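Local structure of outer membrane protein TP0453 (Treponema pallidum, 3K8J) at residues L184-M189 / L204-G209; F117-F122 / K132-L137; D20-F25 / A163-N168. The protein alters membrane permeability at acidic pH and might take part in ligand transport, with a U-shaped beta-half-barrel enclosing a large hydrophobic cavity. One frame throughout, in Å; residues are numbered along the deposited sequence.

Contact 1 (L184-M189 / L204-G209)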
loop_
_atom_site.group_PDB
_atom_site.type_symbol
_atom_site.label_atom_id
_atom_site.label_comp_id
_atom_site.label_asym_id
_atom_site.label_seq_id
_atom_site.Cartn_x
_atom_site.Cartn_y
_atom_site.Cartn_z
ATOM N N LEU A 184 7.210 22.451 2.057
ATOM C CA LEU A 184 8.459 21.685 2.144
ATOM C C LEU A 184 9.553 22.362 1.308
ATOM O O LEU A 184 9.376 22.542 0.098
ATOM C CB LEU A 184 8.258 20.242 1.658
ATOM C CG LEU A 184 7.042 19.416 2.094
ATOM C CD1 LEU A 184 6.882 18.221 1.173
ATOM C CD2 LEU A 184 7.141 18.968 3.550
ATOM N N PRO A 185 10.684 22.736 1.947
ATOM C CA PRO A 185 11.805 23.396 1.262
ATOM C C PRO A 185 12.614 22.438 0.374
ATOM O O PRO A 185 13.779 22.141 0.674
ATOM C CB PRO A 185 12.661 23.921 2.421
ATOM C CG PRO A 185 12.371 22.989 3.557
ATOM C CD PRO A 185 10.928 22.592 3.397
ATOM N N LEU A 186 12.004 21.986 -0.724
ATOM C CA LEU A 186 12.598 20.953 -1.572
ATOM C C LEU A 186 12.992 21.464 -2.955
ATOM O O LEU A 186 12.270 22.258 -3.572
ATOM C CB LEU A 186 11.647 19.757 -1.712
ATOM C CG LEU A 186 11.307 18.890 -0.494
ATOM C CD1 LEU A 186 10.143 17.961 -0.806
ATOM C CD2 LEU A 186 12.512 18.085 -0.014
ATOM N N GLY A 187 14.129 20.977 -3.447
ATOM C CA GLY A 187 14.633 21.358 -4.762
ATOM C C GLY A 187 13.957 20.658 -5.930
ATOM O O GLY A 187 12.765 20.356 -5.893
ATOM N N ALA A 188 14.747 20.403 -6.965
ATOM C CA ALA A 188 14.269 19.856 -8.227
ATOM C C ALA A 188 13.951 18.373 -8.158
ATOM O O ALA A 188 14.627 17.608 -7.485
ATOM C CB ALA A 188 15.300 20.093 -9.313
ATOM N N MET A 189 12.926 17.982 -8.894
ATOM C CA MET A 189 12.575 16.590 -9.039
ATOM C C MET A 189 12.669 16.106 -10.485
ATOM O O MET A 189 12.248 16.799 -11.418
ATOM C CB MET A 189 11.171 16.363 -8.489
ATOM C CG MET A 189 10.612 14.992 -8.737
ATOM S SD MET A 189 9.098 14.827 -7.788
ATOM C CE MET A 189 8.201 13.682 -8.826
ATOM N N LEU A 204 12.757 8.040 -9.656
ATOM C CA LEU A 204 12.560 9.389 -9.170
ATOM C C LEU A 204 13.794 9.867 -8.408
ATOM O O LEU A 204 14.379 9.118 -7.620
ATOM C CB LEU A 204 11.307 9.437 -8.302
ATOM C CG LEU A 204 10.859 10.719 -7.597
ATOM C CD1 LEU A 204 9.389 10.571 -7.233
ATOM C CD2 LEU A 204 11.685 10.973 -6.335
ATOM N N SER A 205 14.193 11.112 -8.661
ATOM C CA SER A 205 15.230 11.743 -7.873
ATOM C C SER A 205 14.729 13.102 -7.404
ATOM O O SER A 205 14.072 13.838 -8.158
ATOM C CB SER A 205 16.524 11.887 -8.670
ATOM O OG SER A 205 16.538 13.131 -9.343
ATOM N N LEU A 206 15.041 13.430 -6.157
ATOM C CA LEU A 206 14.539 14.638 -5.525
ATOM C C LEU A 206 15.650 15.307 -4.715
ATOM O O LEU A 206 16.223 14.684 -3.810
ATOM C CB LEU A 206 13.335 14.288 -4.628
ATOM C CG LEU A 206 12.636 15.391 -3.826
ATOM C CD1 LEU A 206 11.896 16.356 -4.745
ATOM C CD2 LEU A 206 11.682 14.797 -2.800
ATOM N N GLN A 207 15.973 16.552 -5.069
ATOM C CA GLN A 207 16.924 17.358 -4.303
ATOM C C GLN A 207 16.258 17.841 -3.020
ATOM O O GLN A 207 15.181 18.440 -3.056
ATOM C CB GLN A 207 17.434 18.556 -5.121
ATOM C CG GLN A 207 18.486 18.204 -6.183
ATOM C CD GLN A 207 19.810 17.718 -5.601
ATOM O OE1 GLN A 207 20.302 18.238 -4.596
ATOM N NE2 GLN A 207 20.398 16.714 -6.245
ATOM N N LEU A 208 16.905 17.575 -1.893
ATOM C CA LEU A 208 16.289 17.773 -0.577
ATOM C C LEU A 208 16.467 19.182 -0.004
ATOM O O LEU A 208 15.678 19.610 0.844
ATOM C CB LEU A 208 16.788 16.712 0.416
ATOM C CG LEU A 208 16.545 15.245 0.027
ATOM C CD1 LEU A 208 17.406 14.292 0.849
ATOM C CD2 LEU A 208 15.073 14.886 0.140
ATOM N N GLY A 209 17.488 19.899 -0.474
ATOM C CA GLY A 209 17.778 21.245 0.023
ATOM C C GLY A 209 18.239 21.193 1.469
ATOM O O GLY A 209 19.267 20.586 1.768
HETATM O O HOH W 1 16.185 15.867 -8.617
#

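Contact 2 (F117-F122 / K132-L137)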
loop_
_atom_site.group_PDB
_atom_site.type_symbol
_atom_site.label_atom_id
_atom_site.label_comp_id
_atom_site.label_asym_id
_atom_site.label_seq_id
_atom_site.Cartn_x
_atom_site.Cartn_y
_atom_site.Cartn_z
ATOM N N PHE A 117 5.175 19.202 -37.680
ATOM C CA PHE A 117 4.942 19.577 -36.287
ATOM C C PHE A 117 3.801 20.537 -35.979
ATOM O O PHE A 117 3.324 21.282 -36.829
ATOM C CB PHE A 117 6.234 20.058 -35.618
ATOM C CG PHE A 117 6.877 21.193 -36.319
ATOM C CD1 PHE A 117 7.822 20.961 -37.303
ATOM C CD2 PHE A 117 6.557 22.505 -35.976
ATOM C CE1 PHE A 117 8.443 22.017 -37.961
ATOM C CE2 PHE A 117 7.174 23.578 -36.631
ATOM C CZ PHE A 117 8.116 23.329 -37.629
ATOM N N SER A 118 3.382 20.476 -34.725
ATOM C CA SER A 118 2.337 21.347 -34.223
ATOM C C SER A 118 2.825 22.028 -32.960
ATOM O O SER A 118 3.651 21.477 -32.212
ATOM C CB SER A 118 1.055 20.567 -33.916
ATOM O OG SER A 118 0.017 21.440 -33.458
ATOM N N CYS A 119 2.312 23.230 -32.741
ATOM C CA CYS A 119 2.591 24.009 -31.557
ATOM C C CYS A 119 1.258 24.338 -30.950
ATOM O O CYS A 119 0.344 24.798 -31.649
ATOM C CB CYS A 119 3.344 25.283 -31.929
ATOM S SG CYS A 119 4.964 24.948 -32.666
ATOM N N VAL A 120 1.151 24.072 -29.655
ATOM C CA VAL A 120 -0.078 24.240 -28.914
ATOM C C VAL A 120 0.218 25.077 -27.670
ATOM O O VAL A 120 1.210 24.823 -26.944
ATOM C CB VAL A 120 -0.652 22.879 -28.456
ATOM C CG1 VAL A 120 -1.934 23.075 -27.657
ATOM C CG2 VAL A 120 -0.886 21.917 -29.663
ATOM N N ILE A 121 -0.659 26.045 -27.411
ATOM C CA ILE A 121 -0.560 26.910 -26.219
ATOM C C ILE A 121 -1.922 26.935 -25.551
ATOM O O ILE A 121 -2.899 27.318 -26.173
ATOM C CB ILE A 121 -0.173 28.374 -26.593
ATOM C CG1 ILE A 121 1.155 28.398 -27.349
ATOM C CG2 ILE A 121 -0.156 29.277 -25.325
ATOM C CD1 ILE A 121 1.592 29.767 -27.878
ATOM N N PHE A 122 -2.003 26.515 -24.302
ATOM C CA PHE A 122 -3.281 26.633 -23.625
ATOM C C PHE A 122 -3.164 27.140 -22.209
ATOM O O PHE A 122 -2.112 27.076 -21.587
ATOM C CB PHE A 122 -4.134 25.360 -23.735
ATOM C CG PHE A 122 -3.560 24.158 -23.047
ATOM C CD1 PHE A 122 -3.978 23.810 -21.771
ATOM C CD2 PHE A 122 -2.653 23.342 -23.694
ATOM C CE1 PHE A 122 -3.473 22.679 -21.143
ATOM C CE2 PHE A 122 -2.144 22.206 -23.072
ATOM C CZ PHE A 122 -2.558 21.875 -21.803
ATOM N N LYS A 132 4.669 34.607 -31.010
ATOM C CA LYS A 132 5.926 34.640 -30.223
ATOM C C LYS A 132 6.579 33.257 -30.065
ATOM O O LYS A 132 7.809 33.095 -30.193
ATOM C CB LYS A 132 5.645 35.256 -28.852
ATOM C CG LYS A 132 6.840 35.418 -27.971
ATOM C CD LYS A 132 6.572 36.459 -26.883
ATOM C CE LYS A 132 7.867 36.790 -26.159
ATOM N NZ LYS A 132 7.884 36.421 -24.744
ATOM N N MET A 133 5.762 32.259 -29.772
ATOM C CA MET A 133 6.255 30.899 -29.740
ATOM C C MET A 133 6.880 30.522 -31.086
ATOM O O MET A 133 7.974 29.923 -31.132
ATOM C CB MET A 133 5.130 29.902 -29.390
ATOM C CG MET A 133 5.635 28.448 -29.239
ATOM S SD MET A 133 4.329 27.385 -28.582
ATOM C CE MET A 133 5.084 25.749 -28.754
ATOM N N LEU A 134 6.182 30.871 -32.167
ATOM C CA LEU A 134 6.599 30.488 -33.514
ATOM C C LEU A 134 7.906 31.145 -33.915
ATOM O O LEU A 134 8.654 30.571 -34.713
ATOM C CB LEU A 134 5.494 30.713 -34.569
ATOM C CG LEU A 134 4.252 29.795 -34.484
ATOM C CD1 LEU A 134 3.275 30.011 -35.624
ATOM C CD2 LEU A 134 4.618 28.321 -34.397
ATOM N N SER A 135 8.213 32.314 -33.333
ATOM C CA SER A 135 9.500 32.969 -33.599
ATOM C C SER A 135 10.688 32.148 -33.086
ATOM O O SER A 135 11.824 32.343 -33.525
ATOM C CB SER A 135 9.540 34.375 -32.997
ATOM O OG SER A 135 9.596 34.326 -31.583
ATOM N N ARG A 136 10.419 31.250 -32.142
ATOM C CA ARG A 136 11.436 30.370 -31.594
ATOM C C ARG A 136 11.788 29.207 -32.527
ATOM O O ARG A 136 12.706 28.446 -32.237
ATOM C CB ARG A 136 11.022 29.871 -30.204
ATOM C CG ARG A 136 11.020 31.051 -29.180
ATOM C CD ARG A 136 11.135 30.586 -27.754
ATOM N NE ARG A 136 9.899 29.951 -27.320
ATOM C CZ ARG A 136 8.852 30.599 -26.835
ATOM N NH1 ARG A 136 8.881 31.931 -26.702
ATOM N NH2 ARG A 136 7.776 29.900 -26.483
ATOM N N LEU A 137 11.068 29.085 -33.644
ATOM C CA LEU A 137 11.473 28.169 -34.712
ATOM C C LEU A 137 12.732 28.687 -35.399
ATOM O O LEU A 137 13.537 27.901 -35.883
ATOM C CB LEU A 137 10.352 27.998 -35.741
ATOM C CG LEU A 137 9.036 27.403 -35.230
ATOM C CD1 LEU A 137 7.926 27.511 -36.305
ATOM C CD2 LEU A 137 9.258 25.969 -34.808
#

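Contact 3 (D20-F25 / A163-N168)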
loop_
_atom_site.group_PDB
_atom_site.type_symbol
_atom_site.label_atom_id
_atom_site.label_comp_id
_atom_site.label_asym_id
_atom_site.label_seq_id
_atom_site.Cartn_x
_atom_site.Cartn_y
_atom_site.Cartn_z
ATOM N N ASP A 20 8.369 25.874 -15.185
ATOM C CA ASP A 20 8.372 25.202 -13.887
ATOM C C ASP A 20 8.370 23.667 -14.015
ATOM O O ASP A 20 8.817 22.960 -13.097
ATOM C CB ASP A 20 7.177 25.693 -13.062
ATOM C CG ASP A 20 7.189 27.213 -12.890
ATOM O OD1 ASP A 20 6.501 27.921 -13.657
ATOM O OD2 ASP A 20 7.955 27.705 -12.040
ATOM N N VAL A 21 7.856 23.170 -15.142
ATOM C CA VAL A 21 7.795 21.738 -15.427
ATOM C C VAL A 21 8.080 21.491 -16.901
ATOM O O VAL A 21 7.524 22.174 -17.775
ATOM C CB VAL A 21 6.407 21.100 -15.061
ATOM C CG1 VAL A 21 6.418 19.583 -15.263
ATOM C CG2 VAL A 21 6.013 21.405 -13.626
ATOM N N TYR A 22 8.939 20.514 -17.183
ATOM C CA TYR A 22 9.143 20.060 -18.550
ATOM C C TYR A 22 8.707 18.623 -18.671
ATOM O O TYR A 22 8.917 17.815 -17.755
ATOM C CB TYR A 22 10.612 20.193 -18.971
ATOM C CG TYR A 22 11.011 21.611 -19.206
ATOM C CD1 TYR A 22 10.751 22.226 -20.423
ATOM C CD2 TYR A 22 11.611 22.369 -18.189
ATOM C CE1 TYR A 22 11.102 23.563 -20.637
ATOM C CE2 TYR A 22 11.973 23.707 -18.400
ATOM C CZ TYR A 22 11.690 24.299 -19.622
ATOM O OH TYR A 22 12.037 25.620 -19.850
ATOM N N LEU A 23 8.106 18.315 -19.812
ATOM C CA LEU A 23 7.625 16.971 -20.112
ATOM C C LEU A 23 8.115 16.486 -21.472
ATOM O O LEU A 23 8.157 17.245 -22.460
ATOM C CB LEU A 23 6.100 16.935 -20.102
ATOM C CG LEU A 23 5.398 15.629 -20.517
ATOM C CD1 LEU A 23 5.602 14.507 -19.486
ATOM C CD2 LEU A 23 3.908 15.865 -20.786
ATOM N N TYR A 24 8.466 15.211 -21.510
ATOM C CA TYR A 24 8.733 14.519 -22.745
ATOM C C TYR A 24 7.849 13.298 -22.722
ATOM O O TYR A 24 7.925 12.508 -21.784
ATOM C CB TYR A 24 10.187 14.093 -22.837
ATOM C CG TYR A 24 10.436 13.190 -24.017
ATOM C CD1 TYR A 24 10.327 13.686 -25.315
ATOM C CD2 TYR A 24 10.765 11.842 -23.845
ATOM C CE1 TYR A 24 10.538 12.886 -26.402
ATOM C CE2 TYR A 24 10.976 11.012 -24.957
ATOM C CZ TYR A 24 10.861 11.556 -26.227
ATOM O OH TYR A 24 11.055 10.804 -27.352
ATOM N N PHE A 25 7.003 13.155 -23.742
ATOM C CA PHE A 25 6.045 12.067 -23.786
ATOM C C PHE A 25 6.044 11.422 -25.180
ATOM O O PHE A 25 5.390 11.937 -26.103
ATOM C CB PHE A 25 4.637 12.579 -23.427
ATOM C CG PHE A 25 3.684 11.494 -23.008
ATOM C CD1 PHE A 25 3.218 10.558 -23.926
ATOM C CD2 PHE A 25 3.240 11.414 -21.692
ATOM C CE1 PHE A 25 2.339 9.547 -23.541
ATOM C CE2 PHE A 25 2.351 10.413 -21.302
ATOM C CZ PHE A 25 1.903 9.475 -22.240
ATOM N N ALA A 163 9.328 11.388 -19.470
ATOM C CA ALA A 163 10.262 12.105 -18.604
ATOM C C ALA A 163 9.638 13.413 -18.113
ATOM O O ALA A 163 8.978 14.138 -18.883
ATOM C CB ALA A 163 11.577 12.380 -19.351
ATOM N N LEU A 164 9.835 13.687 -16.826
ATOM C CA LEU A 164 9.389 14.910 -16.198
ATOM C C LEU A 164 10.524 15.577 -15.462
ATOM O O LEU A 164 11.272 14.925 -14.735
ATOM C CB LEU A 164 8.280 14.622 -15.185
ATOM C CG LEU A 164 6.875 14.478 -15.744
ATOM C CD1 LEU A 164 5.984 13.772 -14.714
ATOM C CD2 LEU A 164 6.331 15.857 -16.088
ATOM N N TYR A 165 10.640 16.882 -15.645
ATOM C CA TYR A 165 11.559 17.675 -14.867
ATOM C C TYR A 165 10.759 18.754 -14.180
ATOM O O TYR A 165 10.145 19.607 -14.843
ATOM C CB TYR A 165 12.632 18.296 -15.754
ATOM C CG TYR A 165 13.630 19.139 -14.992
ATOM C CD1 TYR A 165 14.276 18.632 -13.866
ATOM C CD2 TYR A 165 13.938 20.445 -15.404
ATOM C CE1 TYR A 165 15.196 19.393 -13.154
ATOM C CE2 TYR A 165 14.848 21.222 -14.688
ATOM C CZ TYR A 165 15.474 20.687 -13.574
ATOM O OH TYR A 165 16.388 21.438 -12.866
ATOM N N ILE A 166 10.766 18.715 -12.850
ATOM C CA ILE A 166 9.975 19.642 -12.045
ATOM C C ILE A 166 10.943 20.511 -11.251
ATOM O O ILE A 166 11.728 19.999 -10.448
ATOM C CB ILE A 166 9.028 18.863 -11.127
ATOM C CG1 ILE A 166 8.078 17.994 -11.966
ATOM C CG2 ILE A 166 8.250 19.815 -10.170
ATOM C CD1 ILE A 166 8.058 16.535 -11.559
ATOM N N LYS A 167 10.904 21.818 -11.501
ATOM C CA LYS A 167 11.823 22.768 -10.871
ATOM C C LYS A 167 11.635 22.788 -9.347
ATOM O O LYS A 167 12.605 22.797 -8.587
ATOM C CB LYS A 167 11.599 24.171 -11.439
ATOM C CG LYS A 167 12.835 24.841 -12.005
ATOM C CD LYS A 167 12.950 24.617 -13.513
ATOM C CE LYS A 167 13.852 25.683 -14.151
ATOM N NZ LYS A 167 13.409 26.163 -15.516
ATOM N N ASN A 168 10.384 22.752 -8.910
ATOM C CA ASN A 168 10.101 22.726 -7.476
ATOM C C ASN A 168 9.392 21.458 -7.007
ATOM O O ASN A 168 8.166 21.343 -7.092
ATOM C CB ASN A 168 9.345 23.983 -7.039
ATOM C CG ASN A 168 9.628 24.349 -5.584
ATOM O OD1 ASN A 168 8.852 24.008 -4.685
ATOM N ND2 ASN A 168 10.760 25.024 -5.347
HETATM O O HOH W 2 8.082 23.419 -10.341
#

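Contact 1 (L184-M189 / L204-G209)
Pro185 sits at the centre of an inverse gamma turn and brings its carbonyl O to 3.2 Å from Leu208 O, two acceptors with no bond between them. Leu186 then splits its branches: CD1 meets Leu206 CD2 at 4.0 Å, the two side chains crossing at about a right angle, while CD2 lies 3.6 Å from Leu208 O. At Gly187 the backbone pairing starts, N giving a bent bond of 2.8 Å to Gln207 O, with the donor 38° above the carbonyl plane. Ala188 O is gripped twice: Gln207 N reaches it at 3.0 Å in a nearly straight bond (176°), and water 1 donates to it at 2.6 Å and also bridges to Ser205 OG. Met189 forms a non-hydrogen-bonded antiparallel pair with Leu206 at the open end of the hairpin made by strands 189-196 and 199-207. Its extended chain, with CG opposite the backbone N (chi1 173°), carries CE to Leu204 CD1 at 3.7 Å, and its CB rests on Leu206 CD1. Met189 also packs on Phe172 of helix 169-176. Two backbone bonds and one water bridge thus carry the polar part, with leucine and methionine carbons packing beside them.

Contact 2 (F117-F122 / K132-L137)
Lys132 O accepts Ser135 OG at 2.6 Å and, more weakly, Ser135 N at 3.3 Å, within the helical turn that presents Met133 and Leu134 to Cys119. No hydrogen bond crosses to strand 117-123; the contact is made by carbon and sulfur. Met133 runs along the strand: CG stands opposite the backbone N (chi1 -176°) and the chain continues straight on, sliding past Ile121 in the opposite direction. Its SD lies 3.6 Å from Ile121 CG1 and almost as near to CD1, and its CE ends 3.7 Å from Cys119 CB. From another position on the helix, Leu134 CD2 lies 3.8 Å from Cys119 SG. This is helix-on-sheet packing: Phe117, Cys119 and Ile121 point their side chains at the helix, and Ser118 and Val120 alternate away from it, while the strand backbone is bonded to strands 67-74 and 108-112 on its two edges. The turn belongs to a helix regarded as amphipathic, consistent with buried Met133 beside exposed Lys132. Further along, the side chains of Leu137 and Phe117 come from opposite directions, Leu137 CD2 reaching Phe117 CE2 at 3.7 Å and at a slant to the ring; that ring also stacks with Phe71. Helix 11-15 adds Val14, which touches both Met133 and Leu137. A salt bridge from Arg136 NH2 to Glu128 OE1 and a bond from its NE to Val14 O would hold the buried guanidinium beside Met133.

Contact 3 (D20-F25 / A163-N168)
Asp20 and Val21 form a classic beta bulge, both facing Phe61 of the adjoining strand; on the other side Asp20 O accepts from Lys167 N at 2.9 Å. The same oxygen accepts from water 2, which takes Asn168 N at 2.8 Å; Asn168 is at the N-cap position of helix 169-176. Beyond the bulge the strands run antiparallel (173°): Tyr22 N gives to Tyr165 O at 2.8 Å and Tyr165 N to Tyr22 O at 2.9 Å. Their side chains lie side by side, pointing the same way, Tyr22 CD2 at the edge of the Tyr165 ring, 4.1 Å from Tyr165 CD2. Lys167 NZ comes to the edge of the Tyr22 ring, near its plane, and bonds to Ala19 O. Tyr22 OH is held by Gly16 O and Ala19 N. On the other face Leu23 CG, anti to the backbone N (chi1 175°), carries CD1 to 3.7 Å from Leu164 CD2, which also lies 3.8 Å from Val21 CG1. Phe149 of helix 147-153 covers Tyr22 and Ala163. Backbone bonds thus join the N-terminal strand to strand 162-166, with aliphatic packing on one face and, on the other, Tyr22 held by its hydroxyl beside packing from Tyr24 and Tyr165.

Contacts 1 and 3 meet directly: Met189 N lies 2.8 Å from Ile166 O, a probable hydrogen bond, and their centres are 13 Å apart. Strands 21-26, 162-166, 189-196 and 199-207 thus follow one another across the half-barrel. Contact 2 lies the other way, beyond strands 54-62 and 67-74; its centre is 18 Å from that of contact 3 and 30 Å from that of contact 1. Along the chain it is nested in the loop that contact 3 closes. Helix 169-176, which begins just after Asn168 and packs on Met189 of contact 1, matches the predicted amphipathic helix 7; the cavity opens when helices 2, 3 and 9 move away from helices 7 and 8.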